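Local coordinates for hypothetical protein PH0226 (Pyrococcus horikoshii, PDB 1VE3) that binds S-adenosylmethionine and is probably a methyltransferase that uses it as methyl donor, though its substrate is not known, at residues E26-L31 with G50-L55; M33-K38 with S219-Y224; D15-E20 with R77-S82; R22-T27 with I108-I113. All blocks are in the same frame, centred on the assembly; numbering follows the deposited sequence.

How the interactions relate
Helix 19-34, near the N terminus, has a part in all four contacts. Interaction 3 comes first: the turn entering this helix meets helix 70-82, closing a loop of 56 residues. Interaction 4 joins the middle of the helix to the end of strand 104-110 beside S-adenosylmethionine, spanning 80 residues, and interaction 1, sharing E26 and T27 with it, spans 18 to set the next turns against helix 51-58. Interaction 2 carries the chain just past the helix to strand 219-226, spanning 180. Interaction 1 lies within the span of interaction 3 and crosses interaction 2; interactions 2, 3 and 4 cross one another. Together they tie one helix to helices 51-58 and 70-82 and to the central sheet.

Interaction 1 of 4, residues E26-L31 with G50-L55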
# COMPACT_ATOMS: atom_id res chain seq x y z
N GLU A 26 -3.07 5.63 2.51
CA GLU A 26 -2.38 6.15 3.68
C GLU A 26 -1.63 7.45 3.42
O GLU A 26 -1.33 8.20 4.35
CB GLU A 26 -1.45 5.08 4.25
CG GLU A 26 -2.18 3.76 4.51
CD GLU A 26 -1.33 2.72 5.20
OE1 GLU A 26 -0.15 2.54 4.81
OE2 GLU A 26 -1.84 2.06 6.13
N THR A 27 -1.32 7.74 2.16
CA THR A 27 -0.62 8.97 1.86
C THR A 27 -1.62 10.13 1.86
O THR A 27 -1.35 11.20 2.41
CB THR A 27 0.09 8.90 0.48
OG1 THR A 27 1.22 8.01 0.57
CG2 THR A 27 0.58 10.28 0.05
N LEU A 28 -2.78 9.91 1.27
CA LEU A 28 -3.82 10.94 1.19
C LEU A 28 -4.69 11.06 2.43
O LEU A 28 -5.15 12.15 2.76
CB LEU A 28 -4.70 10.71 -0.04
CG LEU A 28 -3.99 10.85 -1.38
CD1 LEU A 28 -4.97 10.62 -2.52
CD2 LEU A 28 -3.39 12.25 -1.48
N GLU A 29 -4.93 9.94 3.11
CA GLU A 29 -5.77 9.91 4.31
C GLU A 29 -5.62 11.11 5.26
O GLU A 29 -6.60 11.79 5.55
CB GLU A 29 -5.52 8.62 5.09
CG GLU A 29 -6.46 8.43 6.26
CD GLU A 29 -6.10 7.23 7.11
OE1 GLU A 29 -5.85 6.15 6.53
OE2 GLU A 29 -6.07 7.36 8.35
N PRO A 30 -4.40 11.37 5.75
CA PRO A 30 -4.19 12.50 6.66
C PRO A 30 -4.51 13.86 6.05
O PRO A 30 -4.99 14.76 6.73
CB PRO A 30 -2.71 12.36 7.03
CG PRO A 30 -2.12 11.77 5.79
CD PRO A 30 -3.13 10.71 5.43
N LEU A 31 -4.25 14.00 4.75
CA LEU A 31 -4.52 15.25 4.07
C LEU A 31 -6.03 15.46 3.88
O LEU A 31 -6.52 16.58 3.96
CB LEU A 31 -3.82 15.26 2.71
CG LEU A 31 -2.31 14.97 2.76
CD1 LEU A 31 -1.73 15.07 1.37
CD2 LEU A 31 -1.63 15.96 3.70
N GLY A 50 -13.61 1.73 -5.36
CA GLY A 50 -14.17 2.23 -4.11
C GLY A 50 -13.30 2.33 -2.87
O GLY A 50 -13.81 2.57 -1.78
N GLY A 51 -11.99 2.16 -3.03
CA GLY A 51 -11.11 2.25 -1.89
C GLY A 51 -11.25 3.50 -1.03
O GLY A 51 -11.33 3.40 0.20
N PHE A 52 -11.28 4.67 -1.65
CA PHE A 52 -11.39 5.90 -0.86
C PHE A 52 -12.80 6.10 -0.31
O PHE A 52 -12.99 6.88 0.62
CB PHE A 52 -10.94 7.10 -1.70
CG PHE A 52 -9.45 7.18 -1.86
CD1 PHE A 52 -8.67 7.75 -0.87
CD2 PHE A 52 -8.83 6.62 -2.96
CE1 PHE A 52 -7.28 7.76 -0.97
CE2 PHE A 52 -7.43 6.62 -3.07
CZ PHE A 52 -6.66 7.19 -2.07
N SER A 53 -13.77 5.40 -0.87
CA SER A 53 -15.13 5.50 -0.38
C SER A 53 -15.19 4.82 0.99
O SER A 53 -15.59 5.43 1.98
CB SER A 53 -16.10 4.82 -1.35
OG SER A 53 -16.17 5.54 -2.57
N PHE A 54 -14.76 3.56 1.05
CA PHE A 54 -14.76 2.81 2.30
C PHE A 54 -13.99 3.58 3.37
O PHE A 54 -14.39 3.62 4.53
CB PHE A 54 -14.13 1.43 2.08
CG PHE A 54 -14.81 0.64 1.01
CD1 PHE A 54 -16.20 0.50 0.99
CD2 PHE A 54 -14.07 0.05 -0.02
CE1 PHE A 54 -16.84 -0.18 -0.02
CE2 PHE A 54 -14.71 -0.64 -1.05
CZ PHE A 54 -16.10 -0.76 -1.05
N LEU A 55 -12.88 4.20 2.98
CA LEU A 55 -12.09 4.97 3.93
C LEU A 55 -12.93 6.10 4.55
O LEU A 55 -12.95 6.27 5.77
CB LEU A 55 -10.87 5.58 3.25
CG LEU A 55 -10.06 6.52 4.14
CD1 LEU A 55 -9.46 5.72 5.29
CD2 LEU A 55 -8.97 7.19 3.32
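L28 lays its CD1 methyl against the far end of the F52 ring, 3.9 Å from F52 CZ, while its CB stands 4.0 Å from F52 CE1. The two side chains cross at about a right angle, and the methyl meets the ring obliquely. With F52 CG anti to its own carbonyl carbon (chi1 -75°), the phenyl group extends from helix 51-58 and its tip comes nearer to helix 19-34 than its CB direction alone would suggest. One turn further along, L55 meets E29. L55 CD2 sits 4.1 Å from E29 CG, and L55 CD1 reaches the carboxylate end, 3.8 Å from E29 OE1. The leucine thus packs along the aliphatic stem of the glutamate and also touches OE1; the other oxygen, OE2, is hydrogen-bonded to the hydroxyl of Y59, which gives the polar end a fixed partner beside an apolar neighbour. E29 CG lies anti to the backbone N (chi1 -173°) and the chain stays extended beyond it, so that CB, CG and CD all run past the leucine methyls. Between the segments the contact is entirely van der Waals, with 169 Å² buried in total. I25 touches both F52 and L55, and I110 of strand 104-110 touches L28 and F52, linking the interface to the central sheet. R188 of the second subunit packs on L55, and F52 also touches the bound S-adenosylmethionine. This is helix-to-helix packing over the parallel strands of a Rossmann-like methyltransferase domain, with F52 shared between the apolar core and the cofactor pocket.

Interaction 2 of 4, residues M33-K38 with S219-Y224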
# COMPACT_ATOMS: atom_id res chain seq x y z
N MSE A 33 -8.37 14.37 5.85
CA MSE A 33 -9.00 14.68 7.12
C MSE A 33 -8.69 16.10 7.57
O MSE A 33 -9.42 16.68 8.36
CB MSE A 33 -8.55 13.67 8.18
CG MSE A 33 -9.05 12.26 7.88
SE MSE A 33 -10.91 12.27 7.29
CE MSE A 33 -10.63 12.04 5.40
N LYS A 34 -7.61 16.65 7.04
CA LYS A 34 -7.21 18.01 7.38
C LYS A 34 -8.20 19.01 6.80
O LYS A 34 -8.28 20.15 7.26
CB LYS A 34 -5.81 18.29 6.85
CG LYS A 34 -5.28 19.69 7.12
CD LYS A 34 -3.83 19.81 6.68
CE LYS A 34 -3.29 21.20 6.90
NZ LYS A 34 -1.84 21.30 6.57
N TYR A 35 -8.96 18.59 5.80
CA TYR A 35 -9.92 19.47 5.16
C TYR A 35 -11.35 18.92 5.14
O TYR A 35 -12.24 19.50 4.52
CB TYR A 35 -9.46 19.78 3.73
CG TYR A 35 -8.12 20.47 3.68
CD1 TYR A 35 -7.95 21.74 4.21
CD2 TYR A 35 -7.02 19.85 3.09
CE1 TYR A 35 -6.72 22.39 4.16
CE2 TYR A 35 -5.78 20.49 3.04
CZ TYR A 35 -5.64 21.75 3.58
OH TYR A 35 -4.42 22.39 3.52
N MSE A 36 -11.56 17.81 5.83
CA MSE A 36 -12.88 17.20 5.89
C MSE A 36 -13.27 16.95 7.34
O MSE A 36 -13.75 15.87 7.69
CB MSE A 36 -12.89 15.89 5.11
CG MSE A 36 -12.68 16.06 3.61
SE MSE A 36 -12.64 14.38 2.62
CE MSE A 36 -14.53 14.01 2.55
N LYS A 37 -13.05 17.96 8.18
CA LYS A 37 -13.38 17.85 9.59
C LYS A 37 -14.88 17.66 9.80
O LYS A 37 -15.30 16.80 10.57
CB LYS A 37 -12.88 19.09 10.33
CG LYS A 37 -11.36 19.22 10.36
CD LYS A 37 -10.92 20.46 11.12
CE LYS A 37 -9.41 20.49 11.32
NZ LYS A 37 -8.65 20.48 10.03
N LYS A 38 -15.69 18.45 9.10
CA LYS A 38 -17.14 18.32 9.22
C LYS A 38 -17.66 17.19 8.33
O LYS A 38 -17.47 17.21 7.12
CB LYS A 38 -17.83 19.63 8.84
CG LYS A 38 -19.35 19.58 9.00
CD LYS A 38 -19.99 20.94 8.78
CE LYS A 38 -21.45 20.93 9.22
NZ LYS A 38 -22.11 22.27 9.08
N SER A 219 2.98 16.08 -7.42
CA SER A 219 1.56 15.81 -7.24
C SER A 219 0.94 16.85 -6.32
O SER A 219 1.62 17.42 -5.46
CB SER A 219 1.35 14.40 -6.70
OG SER A 219 1.70 13.45 -7.68
N TYR A 220 -0.36 17.09 -6.49
CA TYR A 220 -1.05 18.09 -5.69
C TYR A 220 -2.43 17.71 -5.19
O TYR A 220 -3.21 17.09 -5.91
CB TYR A 220 -1.20 19.38 -6.49
CG TYR A 220 0.10 19.95 -6.96
CD1 TYR A 220 0.84 20.82 -6.15
CD2 TYR A 220 0.63 19.58 -8.19
CE1 TYR A 220 2.07 21.29 -6.56
CE2 TYR A 220 1.85 20.05 -8.61
CZ TYR A 220 2.57 20.90 -7.79
OH TYR A 220 3.80 21.34 -8.22
N LEU A 221 -2.72 18.09 -3.95
CA LEU A 221 -4.02 17.87 -3.36
C LEU A 221 -4.57 19.29 -3.27
O LEU A 221 -3.99 20.13 -2.59
CB LEU A 221 -3.93 17.29 -1.96
CG LEU A 221 -5.30 17.15 -1.31
CD1 LEU A 221 -6.01 15.94 -1.87
CD2 LEU A 221 -5.16 17.04 0.19
N THR A 222 -5.66 19.56 -3.98
CA THR A 222 -6.24 20.90 -3.97
C THR A 222 -7.66 20.93 -3.40
O THR A 222 -8.46 20.05 -3.68
CB THR A 222 -6.29 21.49 -5.38
OG1 THR A 222 -4.97 21.51 -5.94
CG2 THR A 222 -6.82 22.92 -5.33
N VAL A 223 -7.95 21.95 -2.59
CA VAL A 223 -9.27 22.10 -2.00
C VAL A 223 -9.96 23.31 -2.64
O VAL A 223 -9.46 24.43 -2.56
CB VAL A 223 -9.17 22.29 -0.47
CG1 VAL A 223 -10.57 22.43 0.13
CG2 VAL A 223 -8.47 21.07 0.15
N TYR A 224 -11.10 23.07 -3.27
CA TYR A 224 -11.84 24.13 -3.96
C TYR A 224 -13.23 24.39 -3.39
O TYR A 224 -13.88 23.49 -2.86
CB TYR A 224 -11.99 23.77 -5.45
CG TYR A 224 -10.74 23.93 -6.28
CD1 TYR A 224 -10.19 25.19 -6.52
CD2 TYR A 224 -10.11 22.83 -6.85
CE1 TYR A 224 -9.05 25.35 -7.29
CE2 TYR A 224 -8.96 22.98 -7.63
CZ TYR A 224 -8.45 24.24 -7.85
OH TYR A 224 -7.32 24.40 -8.63
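The extended backbone of strand 219-224 faces residues 33-38, where a weakly bonded helical turn gives way to loop; the nearest CA atoms are those of Y35 and V223, 7.7 Å apart. Alternation along the strand turns the CB atoms of L221 and V223 toward segment 33-38 and that of T222 away. V223 places its CG2 methyl over one face of the Y35 ring, a CH-pi contact 3.8 Å from the ring centroid and 26° off the normal. The methyl is offset toward the rim, with Y35 CD2 its nearest ring atom at 3.5 Å. V223 CG1 is anti to the backbone N (chi1 -180°), which leaves CG2 as the branch that meets the tyrosine. The opposite face of the ring carries K34 CG, 4.0 Å above its plane, so the ring is sandwiched between an aliphatic lysine stem and a valine. L221 comes to the ring edge instead, its CD2 4.4 Å from Y35 CD2. Strand 219-226 runs antiparallel between strands 136-143 and 207-215, the reversed strand usual in the seven-stranded sheet of class I methyltransferases, and the tyrosine lies across this part of the sheet. A211 of strand 207-215 touches the ring as well, and Y35 OH is hydrogen-bonded to E213, which also forms a salt bridge with K34. With Y35 cut back to alanine, V223 CG2 would probably lose the ring face it packs on and E213 its hydroxyl partner. Beyond the ring, M36 turns to I139 of strand 136-143, also touched by L221.

Interaction 3 of 4, residues D15-E20 with R77-S82; sequences DINSQE and REYAKS. With SAM (S-adenosylmethionine), chain C.
I16 and Y79 run antiparallel alongside one another, the isoleucine over one face of the phenol ring. Its CD1 methyl makes a CH-pi contact 3.8 Å from the ring centroid, 24° off the normal, and comes within 3.5 Å of Y79 CD2. The extended I16 chain (chi2 178°) carries CG1 over the same ring, 3.9 Å from Y79 CE2. D15 comes in across the hydroxyl end; its carboxylate plane is 16° from that of the ring, and D15 OD1 stands 3.7 Å from Y79 OH. D15 OD1 also accepts from N17 N, which approaches from above the carboxylate plane and closes an Asx turn; D15 O accepts hydrogen bonds from S18 N and S18 OG. These bonds hold the type I turn before helix 19-34, which S18 caps. A serine in place of Y79 would probably take the ring face from the I16 methyl and open a gap between the turn and helix 70-82. E173 of the second subunit packs on Y79. Q19 OE1 accepts from N6 of the S-adenosylmethionine in the second subunit, 3.0 Å away. The chemistry is divided: apolar contact joins turn to helix, while polar groups shape the turn and reach the neighbouring subunit's cofactor.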
# COMPACT_ATOMS: atom_id res chain seq x y z
N ASP A 15 -6.86 -3.21 -6.88
CA ASP A 15 -6.75 -4.15 -5.77
C ASP A 15 -6.61 -3.41 -4.44
O ASP A 15 -5.50 -3.15 -3.98
CB ASP A 15 -5.56 -5.09 -5.98
CG ASP A 15 -5.46 -6.15 -4.90
OD1 ASP A 15 -6.23 -6.11 -3.93
OD2 ASP A 15 -4.59 -7.04 -5.04
N ILE A 16 -7.75 -3.11 -3.83
CA ILE A 16 -7.80 -2.38 -2.57
C ILE A 16 -6.92 -2.93 -1.46
O ILE A 16 -6.54 -2.20 -0.55
CB ILE A 16 -9.27 -2.28 -2.04
CG1 ILE A 16 -10.12 -1.48 -3.03
CG2 ILE A 16 -9.30 -1.59 -0.69
CD1 ILE A 16 -11.58 -1.36 -2.64
N ASN A 17 -6.59 -4.22 -1.51
CA ASN A 17 -5.74 -4.79 -0.47
C ASN A 17 -4.26 -4.89 -0.85
O ASN A 17 -3.44 -5.35 -0.05
CB ASN A 17 -6.26 -6.17 -0.06
CG ASN A 17 -7.56 -6.08 0.71
OD1 ASN A 17 -7.66 -5.38 1.72
ND2 ASN A 17 -8.58 -6.79 0.22
N SER A 18 -3.90 -4.45 -2.06
CA SER A 18 -2.51 -4.49 -2.48
C SER A 18 -1.73 -3.42 -1.74
O SER A 18 -2.31 -2.45 -1.23
CB SER A 18 -2.38 -4.24 -3.98
OG SER A 18 -2.70 -2.89 -4.31
N GLN A 19 -0.41 -3.59 -1.67
CA GLN A 19 0.44 -2.61 -1.01
C GLN A 19 0.41 -1.31 -1.81
O GLN A 19 0.47 -0.22 -1.23
CB GLN A 19 1.89 -3.13 -0.90
CG GLN A 19 2.05 -4.41 -0.07
CD GLN A 19 3.51 -4.85 0.10
OE1 GLN A 19 4.40 -4.35 -0.59
NE2 GLN A 19 3.74 -5.78 1.01
N GLU A 20 0.30 -1.42 -3.13
CA GLU A 20 0.27 -0.24 -4.00
C GLU A 20 -0.92 0.66 -3.66
O GLU A 20 -0.75 1.87 -3.45
CB GLU A 20 0.17 -0.65 -5.48
CG GLU A 20 1.45 -1.22 -6.09
CD GLU A 20 1.77 -2.63 -5.61
OE1 GLU A 20 0.88 -3.27 -5.00
OE2 GLU A 20 2.90 -3.11 -5.85
N ARG A 77 -18.71 -3.21 -5.56
CA ARG A 77 -19.81 -3.83 -4.83
C ARG A 77 -19.36 -5.06 -4.05
O ARG A 77 -19.76 -5.24 -2.90
CB ARG A 77 -20.94 -4.17 -5.80
CG ARG A 77 -21.70 -2.92 -6.21
CD ARG A 77 -22.56 -3.11 -7.44
NE ARG A 77 -23.27 -1.87 -7.74
CZ ARG A 77 -23.85 -1.59 -8.90
NH1 ARG A 77 -23.81 -2.46 -9.90
NH2 ARG A 77 -24.48 -0.43 -9.06
N GLU A 78 -18.53 -5.91 -4.65
CA GLU A 78 -18.04 -7.09 -3.96
C GLU A 78 -17.19 -6.69 -2.76
O GLU A 78 -17.23 -7.34 -1.72
CB GLU A 78 -17.22 -7.96 -4.91
CG GLU A 78 -18.04 -8.49 -6.08
CD GLU A 78 -17.21 -9.29 -7.05
OE1 GLU A 78 -16.62 -10.31 -6.63
OE2 GLU A 78 -17.14 -8.89 -8.23
N TYR A 79 -16.42 -5.61 -2.91
CA TYR A 79 -15.59 -5.13 -1.80
C TYR A 79 -16.49 -4.61 -0.69
O TYR A 79 -16.22 -4.82 0.49
CB TYR A 79 -14.64 -4.02 -2.25
CG TYR A 79 -13.37 -4.52 -2.91
CD1 TYR A 79 -12.52 -5.40 -2.24
CD2 TYR A 79 -13.02 -4.10 -4.19
CE1 TYR A 79 -11.35 -5.86 -2.83
CE2 TYR A 79 -11.84 -4.56 -4.79
CZ TYR A 79 -11.01 -5.44 -4.11
OH TYR A 79 -9.85 -5.88 -4.70
N ALA A 80 -17.56 -3.93 -1.09
CA ALA A 80 -18.51 -3.38 -0.14
C ALA A 80 -19.21 -4.52 0.59
O ALA A 80 -19.51 -4.42 1.78
CB ALA A 80 -19.53 -2.51 -0.86
N LYS A 81 -19.48 -5.59 -0.14
CA LYS A 81 -20.14 -6.75 0.43
C LYS A 81 -19.23 -7.39 1.48
O LYS A 81 -19.63 -7.57 2.63
CB LYS A 81 -20.47 -7.77 -0.67
CG LYS A 81 -21.50 -8.82 -0.28
CD LYS A 81 -21.79 -9.75 -1.45
CE LYS A 81 -22.96 -10.69 -1.15
NZ LYS A 81 -22.72 -11.55 0.04
N SER A 82 -18.01 -7.71 1.08
CA SER A 82 -17.04 -8.33 1.98
C SER A 82 -16.72 -7.45 3.19
O SER A 82 -16.43 -7.96 4.27
CB SER A 82 -15.75 -8.67 1.24
OG SER A 82 -15.13 -7.50 0.73
N SAM C . 11.82 -8.14 10.28
CA SAM C . 11.46 -6.91 11.05
C SAM C . 11.69 -7.16 12.54
O SAM C . 12.15 -6.23 13.22
OXT SAM C . 11.37 -8.31 12.95
CB SAM C . 10.01 -6.62 10.81
CG SAM C . 9.65 -5.23 10.99
SD SAM C . 7.88 -4.86 10.71
CE SAM C . 7.03 -5.75 11.86
C5' SAM C . 7.56 -5.36 9.02
C4' SAM C . 8.42 -4.65 7.86
O4' SAM C . 8.03 -5.20 6.55
C3' SAM C . 8.12 -3.17 7.69
O3' SAM C . 9.45 -2.63 8.15
C2' SAM C . 8.01 -2.81 6.25
O2' SAM C . 8.58 -1.67 5.68
C1' SAM C . 8.38 -4.20 5.62
N9 SAM C . 7.72 -4.43 4.33
C8 SAM C . 6.38 -4.37 3.93
N7 SAM C . 6.19 -4.65 2.66
C5 SAM C . 7.44 -4.92 2.19
C6 SAM C . 7.97 -5.30 0.88
N6 SAM C . 7.18 -5.47 -0.20
N1 SAM C . 9.36 -5.51 0.73
C2 SAM C . 10.19 -5.35 1.80
N3 SAM C . 9.80 -5.00 3.06
C4 SAM C . 8.41 -4.79 3.20

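Interaction 4 of 4, residues R22-T27 with I108-I113. With SAM (S-adenosylmethionine), chain B.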
# COMPACT_ATOMS: atom_id res chain seq x y z
N ARG A 22 -2.89 0.56 -0.91
CA ARG A 22 -2.85 1.00 0.48
C ARG A 22 -1.93 2.20 0.64
O ARG A 22 -2.23 3.12 1.40
CB ARG A 22 -2.38 -0.14 1.39
CG ARG A 22 -3.39 -1.27 1.52
CD ARG A 22 -2.91 -2.33 2.51
NE ARG A 22 -3.97 -3.29 2.81
CZ ARG A 22 -3.88 -4.25 3.73
NH1 ARG A 22 -2.77 -4.39 4.44
NH2 ARG A 22 -4.91 -5.06 3.94
N SER A 23 -0.82 2.18 -0.08
CA SER A 23 0.14 3.27 -0.06
C SER A 23 -0.53 4.59 -0.44
O SER A 23 -0.29 5.62 0.18
CB SER A 23 1.29 2.98 -1.03
OG SER A 23 2.15 4.10 -1.13
N ARG A 24 -1.37 4.54 -1.48
CA ARG A 24 -2.08 5.72 -1.95
C ARG A 24 -3.06 6.21 -0.89
O ARG A 24 -3.15 7.41 -0.62
CB ARG A 24 -2.82 5.39 -3.24
CG ARG A 24 -1.90 4.99 -4.39
CD ARG A 24 -2.70 4.41 -5.54
NE ARG A 24 -3.72 5.35 -5.98
CZ ARG A 24 -5.01 5.07 -6.06
NH1 ARG A 24 -5.48 3.87 -5.76
NH2 ARG A 24 -5.84 6.02 -6.45
N ILE A 25 -3.79 5.28 -0.28
CA ILE A 25 -4.75 5.64 0.75
C ILE A 25 -4.07 6.30 1.95
O ILE A 25 -4.42 7.41 2.35
CB ILE A 25 -5.53 4.39 1.24
CG1 ILE A 25 -6.51 3.94 0.15
CG2 ILE A 25 -6.28 4.69 2.53
CD1 ILE A 25 -7.31 2.70 0.50
N GLU A 26 -3.07 5.63 2.51
CA GLU A 26 -2.38 6.15 3.68
C GLU A 26 -1.63 7.45 3.42
O GLU A 26 -1.33 8.20 4.35
CB GLU A 26 -1.45 5.08 4.25
CG GLU A 26 -2.18 3.76 4.51
CD GLU A 26 -1.33 2.72 5.20
OE1 GLU A 26 -0.15 2.54 4.81
OE2 GLU A 26 -1.84 2.06 6.13
N THR A 27 -1.32 7.74 2.16
CA THR A 27 -0.62 8.97 1.86
C THR A 27 -1.62 10.13 1.86
O THR A 27 -1.35 11.20 2.41
CB THR A 27 0.09 8.90 0.48
OG1 THR A 27 1.22 8.01 0.57
CG2 THR A 27 0.58 10.28 0.05
N ILE A 108 -14.89 14.19 -4.07
CA ILE A 108 -13.47 13.89 -4.19
C ILE A 108 -13.22 13.32 -5.58
O ILE A 108 -14.05 12.58 -6.12
CB ILE A 108 -12.99 12.89 -3.10
CG1 ILE A 108 -13.69 11.54 -3.27
CG2 ILE A 108 -13.30 13.47 -1.73
CD1 ILE A 108 -13.23 10.48 -2.26
N PHE A 109 -12.07 13.68 -6.14
CA PHE A 109 -11.69 13.30 -7.49
C PHE A 109 -10.19 12.98 -7.43
O PHE A 109 -9.34 13.89 -7.42
CB PHE A 109 -12.00 14.50 -8.41
CG PHE A 109 -11.84 14.24 -9.87
CD1 PHE A 109 -12.43 13.13 -10.47
CD2 PHE A 109 -11.16 15.15 -10.67
CE1 PHE A 109 -12.34 12.93 -11.84
CE2 PHE A 109 -11.06 14.96 -12.05
CZ PHE A 109 -11.66 13.85 -12.64
N ILE A 110 -9.87 11.69 -7.38
CA ILE A 110 -8.49 11.25 -7.23
C ILE A 110 -7.87 10.48 -8.40
O ILE A 110 -8.48 9.57 -8.95
CB ILE A 110 -8.37 10.40 -5.94
CG1 ILE A 110 -8.78 11.25 -4.73
CG2 ILE A 110 -6.96 9.85 -5.79
CD1 ILE A 110 -8.77 10.51 -3.40
N ASP A 111 -6.63 10.84 -8.75
CA ASP A 111 -5.88 10.18 -9.81
C ASP A 111 -6.72 9.80 -11.03
O ASP A 111 -6.69 8.65 -11.46
CB ASP A 111 -5.23 8.88 -9.29
CG ASP A 111 -4.08 9.13 -8.32
OD1 ASP A 111 -3.17 9.92 -8.67
OD2 ASP A 111 -4.07 8.52 -7.22
N SER A 112 -7.46 10.74 -11.61
CA SER A 112 -8.29 10.38 -12.76
C SER A 112 -8.24 11.27 -13.99
O SER A 112 -8.81 10.91 -15.02
CB SER A 112 -9.76 10.26 -12.32
OG SER A 112 -9.92 9.29 -11.31
N ILE A 113 -7.57 12.42 -13.90
CA ILE A 113 -7.53 13.33 -15.03
C ILE A 113 -6.93 12.81 -16.33
O ILE A 113 -7.25 13.34 -17.39
CB ILE A 113 -6.81 14.66 -14.66
CG1 ILE A 113 -5.38 14.39 -14.21
CG2 ILE A 113 -7.60 15.40 -13.59
CD1 ILE A 113 -4.57 15.66 -13.99
N SAM B . -10.54 7.51 -7.80
CA SAM B . -9.97 6.18 -8.15
C SAM B . -8.90 5.80 -7.13
O SAM B . -8.83 4.61 -6.77
OXT SAM B . -8.16 6.75 -6.73
CB SAM B . -9.34 6.29 -9.50
CG SAM B . -9.25 5.04 -10.21
SD SAM B . -8.47 5.15 -11.87
CE SAM B . -6.90 5.69 -11.62
C5' SAM B . -9.50 6.31 -12.79
C4' SAM B . -11.06 5.93 -12.97
O4' SAM B . -11.72 7.00 -13.73
C3' SAM B . -11.29 4.71 -13.85
O3' SAM B . -11.84 3.80 -12.78
C2' SAM B . -12.42 4.96 -14.80
O2' SAM B . -13.42 4.03 -15.07
C1' SAM B . -12.86 6.39 -14.30
N9 SAM B . -13.42 7.21 -15.38
C8 SAM B . -12.94 7.56 -16.64
N7 SAM B . -13.75 8.33 -17.32
C5 SAM B . -14.81 8.51 -16.50
C6 SAM B . -16.07 9.25 -16.60
N6 SAM B . -16.40 9.96 -17.69
N1 SAM B . -16.98 9.23 -15.52
C2 SAM B . -16.68 8.51 -14.39
N3 SAM B . -15.54 7.79 -14.19
C4 SAM B . -14.63 7.83 -15.28
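R24 reaches from helix 19-34 to D111, just past the end of strand 104-110, where the Rossmann-like fold of this methyltransferase domain binds S-adenosylmethionine. Its CB points toward the strand, and CG lies anti to the carbonyl carbon (chi1 -62°). A turn about the CG-CD bond (chi3 56°) then sets the guanidinium between D111 and the cofactor. NE gives D111 OD2 a weak hydrogen bond of 3.4 Å. CZ is 3.6 Å from the cofactor's OXT. NH1 is weakly bonded to the backbone O of T12. NH2 donates to D111 OD2 at 3.2 Å, in the guanidinium plane and on the oxygen's anti lone pair, completing the salt bridge. It also meets the cofactor's OXT in a hydrogen bond modelled doubtfully short. Of the carboxylate, NE and NH2 both use OD2 alone, and its plane is turned 48° from the guanidinium. D111 probably steadies the positive group that pairs with the cofactor's carboxylate, and the ring of Y21 adds a cation-pi contact. I110 CG2 lies 4.0 Å from R24 NH2. On the same alpha carbon as that carboxylate, the cofactor's N donates to I110 O at 3.1 Å, and S112 OG donates to this oxygen from above the carbonyl plane.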